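Local coordinates for sugar phosphate isomerase/epimerase (Parabacteroides distasonis, PDB 3L23), which binds a magnesium ion in a xylose isomerase-like TIM barrel and is probably an isomerase or epimerase of sugar phosphates, at residues Phe257-Tyr265 with Tyr295-Lys303. Residues are numbered along the deposited sequence; the frame is centred on the assembly and turned at random. Where two conformers were deposited one is given.
Sequences FEMIFKQMY and YLIKAPFVK
Glu258 and Phe301 bring the two backbones to within 6.0 Å, CA to CA, where the chain leaves helix 285-298 at Ala299, makes a type I turn through Val302 and runs its C-terminal tail along helix 257-267. Phe301 CG lies between its own backbone N and carbonyl carbon (chi1 50°), which lays the ring against the helix, with Glu258 CA 3.6 Å from the ring centroid over one face and Ala299 CB against the other; a flat aromatic suits a place between helix backbone and methyl. Phe261, one helical turn after Phe257, offers a ring face to Val302, whose branching sets CG2 centrally, 3.7 Å from the centroid, while Leu296 CD2 reaches its CZ obliquely. Near the start of the helix, Tyr295 OH meets the edge of the Phe257 ring, 3.5 Å from CD2. Tyr265 serves the chain end twice: its OH accepts a nearly straight hydrogen bond from Lys303 N (2.9 Å, 166°), and its ring face carries the extended Lys303 side chain, CD above the centre and NZ in an off-centre cation-pi contact. With an alanine at Tyr265, Lys303 N would probably lose this acceptor, and the lysine chain its ring support. Phe261 and Val302 also touch Tyr272 of strand 272-274, placing the cluster against the barrel wall; the tail packs on helix 257-267, joining the last two helices of the TIM barrel's outer layer.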
loop_
_atom_site.group_PDB
_atom_site.type_symbol
_atom_site.label_atom_id
_atom_site.label_comp_id
_atom_site.label_asym_id
_atom_site.label_seq_id
_atom_site.Cartn_x
_atom_site.Cartn_y
_atom_site.Cartn_z
ATOM N N PHE A 257 -12.491 13.326 5.311
ATOM C CA PHE A 257 -12.114 12.241 6.235
ATOM C C PHE A 257 -13.275 11.775 7.149
ATOM O O PHE A 257 -13.346 10.580 7.455
ATOM C CB PHE A 257 -10.872 12.614 7.031
ATOM C CG PHE A 257 -9.645 12.697 6.197
ATOM C CD1 PHE A 257 -9.202 11.591 5.469
ATOM C CD2 PHE A 257 -8.953 13.895 6.099
ATOM C CE1 PHE A 257 -8.036 11.708 4.697
ATOM C CE2 PHE A 257 -7.819 14.013 5.324
ATOM C CZ PHE A 257 -7.356 12.924 4.652
ATOM N N GLU A 258 -14.190 12.660 7.522
ATOM C CA GLU A 258 -15.331 12.228 8.340
ATOM C C GLU A 258 -16.109 11.134 7.618
ATOM O O GLU A 258 -16.413 10.104 8.209
ATOM C CB GLU A 258 -16.223 13.409 8.728
ATOM C CG GLU A 258 -17.393 13.019 9.636
ATOM C CD GLU A 258 -18.219 14.195 10.091
ATOM O OE1 GLU A 258 -17.940 15.354 9.688
ATOM O OE2 GLU A 258 -19.160 13.963 10.875
HETATM N N MSE A 259 -16.427 11.346 6.345
HETATM C CA MSE A 259 -17.174 10.362 5.562
HETATM C C MSE A 259 -16.352 9.121 5.284
HETATM O O MSE A 259 -16.879 8.010 5.304
HETATM C CB MSE A 259 -17.717 11.006 4.253
HETATM C CG MSE A 259 -18.662 10.162 3.479
HETATM SE SE MSE A 259 -20.390 9.991 4.371
HETATM C CE MSE A 259 -20.404 7.999 4.297
ATOM N N ILE A 260 -15.061 9.299 4.979
ATOM C CA ILE A 260 -14.166 8.171 4.751
ATOM C C ILE A 260 -14.128 7.253 5.988
ATOM O O ILE A 260 -14.302 6.048 5.856
ATOM C CB ILE A 260 -12.762 8.636 4.352
ATOM C CG1 ILE A 260 -12.804 9.150 2.923
ATOM C CG2 ILE A 260 -11.738 7.514 4.474
ATOM C CD1 ILE A 260 -11.552 9.909 2.518
ATOM N N PHE A 261 -13.934 7.821 7.178
ATOM C CA PHE A 261 -13.906 6.984 8.394
ATOM C C PHE A 261 -15.263 6.372 8.742
ATOM O O PHE A 261 -15.330 5.230 9.180
ATOM C CB PHE A 261 -13.343 7.739 9.588
ATOM C CG PHE A 261 -11.854 7.712 9.637
ATOM C CD1 PHE A 261 -11.082 8.682 8.931
ATOM C CD2 PHE A 261 -11.196 6.699 10.325
ATOM C CE1 PHE A 261 -9.690 8.647 8.954
ATOM C CE2 PHE A 261 -9.815 6.667 10.345
ATOM C CZ PHE A 261 -9.067 7.625 9.667
ATOM N N LYS A 262 -16.336 7.119 8.535
ATOM C CA LYS A 262 -17.669 6.577 8.750
ATOM C C LYS A 262 -17.844 5.325 7.907
ATOM O O LYS A 262 -18.316 4.261 8.386
ATOM C CB LYS A 262 -18.712 7.622 8.386
ATOM C CG LYS A 262 -20.130 7.121 8.474
ATOM C CD LYS A 262 -21.110 8.257 8.474
ATOM C CE LYS A 262 -22.468 7.778 8.058
ATOM N NZ LYS A 262 -23.469 8.831 8.301
ATOM N N GLN A 263 -17.467 5.439 6.639
ATOM C CA GLN A 263 -17.626 4.326 5.733
ATOM C C GLN A 263 -16.681 3.158 6.090
ATOM O O GLN A 263 -17.064 1.998 5.974
ATOM C CB GLN A 263 -17.438 4.758 4.255
ATOM C CG GLN A 263 -17.918 3.684 3.293
ATOM C CD GLN A 263 -19.416 3.434 3.374
ATOM O OE1 GLN A 263 -20.231 4.392 3.307
ATOM N NE2 GLN A 263 -19.814 2.155 3.568
HETATM N N MSE A 264 -15.461 3.475 6.506
HETATM C CA MSE A 264 -14.487 2.473 6.907
HETATM C C MSE A 264 -15.059 1.578 8.041
HETATM O O MSE A 264 -15.006 0.330 7.959
HETATM C CB MSE A 264 -13.179 3.147 7.338
HETATM C CG MSE A 264 -12.034 2.169 7.542
HETATM SE SE MSE A 264 -10.509 3.047 8.365
HETATM C CE MSE A 264 -11.136 2.989 10.124
ATOM N N TYR A 265 -15.656 2.219 9.054
ATOM C CA TYR A 265 -16.248 1.543 10.214
ATOM C C TYR A 265 -17.505 0.771 9.817
ATOM O O TYR A 265 -17.651 -0.368 10.236
ATOM C CB TYR A 265 -16.510 2.536 11.360
ATOM C CG TYR A 265 -15.252 3.058 11.975
ATOM C CD1 TYR A 265 -14.243 2.201 12.408
ATOM C CD2 TYR A 265 -15.026 4.423 12.081
ATOM C CE1 TYR A 265 -13.054 2.710 12.929
ATOM C CE2 TYR A 265 -13.871 4.906 12.604
ATOM C CZ TYR A 265 -12.872 4.068 13.013
ATOM O OH TYR A 265 -11.702 4.628 13.531
ATOM N N TYR A 295 -4.110 15.193 14.131
ATOM C CA TYR A 295 -5.405 15.337 13.489
ATOM C C TYR A 295 -6.296 14.165 13.847
ATOM O O TYR A 295 -7.444 14.350 14.242
ATOM C CB TYR A 295 -5.217 15.456 11.968
ATOM C CG TYR A 295 -6.497 15.498 11.190
ATOM C CD1 TYR A 295 -7.140 14.334 10.808
ATOM C CD2 TYR A 295 -7.059 16.703 10.815
ATOM C CE1 TYR A 295 -8.332 14.358 10.128
ATOM C CE2 TYR A 295 -8.243 16.731 10.072
ATOM C CZ TYR A 295 -8.861 15.543 9.731
ATOM O OH TYR A 295 -10.048 15.524 9.019
ATOM N N LEU A 296 -5.779 12.943 13.726
ATOM C CA LEU A 296 -6.593 11.755 13.991
ATOM C C LEU A 296 -6.951 11.633 15.474
ATOM O O LEU A 296 -8.063 11.244 15.831
ATOM C CB LEU A 296 -5.868 10.492 13.517
ATOM C CG LEU A 296 -5.575 10.357 12.026
ATOM C CD1 LEU A 296 -4.754 9.096 11.771
ATOM C CD2 LEU A 296 -6.861 10.369 11.176
ATOM N N ILE A 297 -5.989 11.933 16.326
ATOM C CA ILE A 297 -6.222 11.910 17.768
ATOM C C ILE A 297 -7.382 12.837 18.204
ATOM O O ILE A 297 -8.231 12.440 19.021
ATOM C CB ILE A 297 -4.904 12.190 18.524
ATOM C CG1 ILE A 297 -3.956 10.993 18.365
ATOM C CG2 ILE A 297 -5.187 12.461 20.008
ATOM C CD1 ILE A 297 -2.482 11.242 18.733
ATOM N N LYS A 298 -7.411 14.044 17.653
ATOM C CA LYS A 298 -8.434 15.040 17.952
ATOM C C LYS A 298 -9.742 14.782 17.217
ATOM O O LYS A 298 -10.749 15.287 17.628
ATOM C CB LYS A 298 -7.945 16.432 17.571
ATOM C CG LYS A 298 -6.764 16.898 18.409
ATOM C CD LYS A 298 -6.366 18.323 18.018
ATOM N N ALA A 299 -9.716 14.051 16.104
ATOM C CA ALA A 299 -10.925 13.856 15.297
ATOM C C ALA A 299 -11.925 12.964 16.026
ATOM O O ALA A 299 -11.613 11.833 16.348
ATOM C CB ALA A 299 -10.571 13.247 13.917
ATOM N N PRO A 300 -13.153 13.446 16.253
ATOM C CA PRO A 300 -14.119 12.610 16.958
ATOM C C PRO A 300 -14.608 11.405 16.165
ATOM O O PRO A 300 -15.123 10.454 16.766
ATOM C CB PRO A 300 -15.270 13.556 17.254
ATOM C CG PRO A 300 -14.883 14.868 16.719
ATOM C CD PRO A 300 -13.709 14.749 15.870
ATOM N N PHE A 301 -14.466 11.451 14.840
ATOM C CA PHE A 301 -14.896 10.353 13.988
ATOM C C PHE A 301 -13.877 9.237 13.833
ATOM O O PHE A 301 -14.140 8.243 13.130
ATOM C CB PHE A 301 -15.293 10.882 12.607
ATOM C CG PHE A 301 -14.266 11.801 11.973
ATOM C CD1 PHE A 301 -13.188 11.298 11.264
ATOM C CD2 PHE A 301 -14.474 13.160 11.972
ATOM C CE1 PHE A 301 -12.270 12.159 10.685
ATOM C CE2 PHE A 301 -13.568 14.027 11.364
ATOM C CZ PHE A 301 -12.495 13.535 10.711
ATOM N N VAL A 302 -12.703 9.401 14.436
ATOM C CA VAL A 302 -11.687 8.355 14.419
ATOM C C VAL A 302 -11.716 7.698 15.810
ATOM O O VAL A 302 -11.623 8.383 16.832
ATOM C CB VAL A 302 -10.276 8.909 14.139
ATOM C CG1 VAL A 302 -9.234 7.779 14.185
ATOM C CG2 VAL A 302 -10.230 9.642 12.800
ATOM N N LYS A 303 -11.851 6.380 15.818
ATOM C CA LYS A 303 -11.969 5.613 17.049
ATOM C C LYS A 303 -10.588 5.136 17.462
ATOM O O LYS A 303 -9.609 5.149 16.731
ATOM C CB LYS A 303 -12.892 4.414 16.858
ATOM C CG LYS A 303 -14.307 4.741 16.472
ATOM C CD LYS A 303 -15.044 3.406 16.223
ATOM C CE LYS A 303 -16.492 3.563 15.799
ATOM N NZ LYS A 303 -17.036 2.210 15.400
ATOM O OXT LYS A 303 -10.382 4.739 18.579
#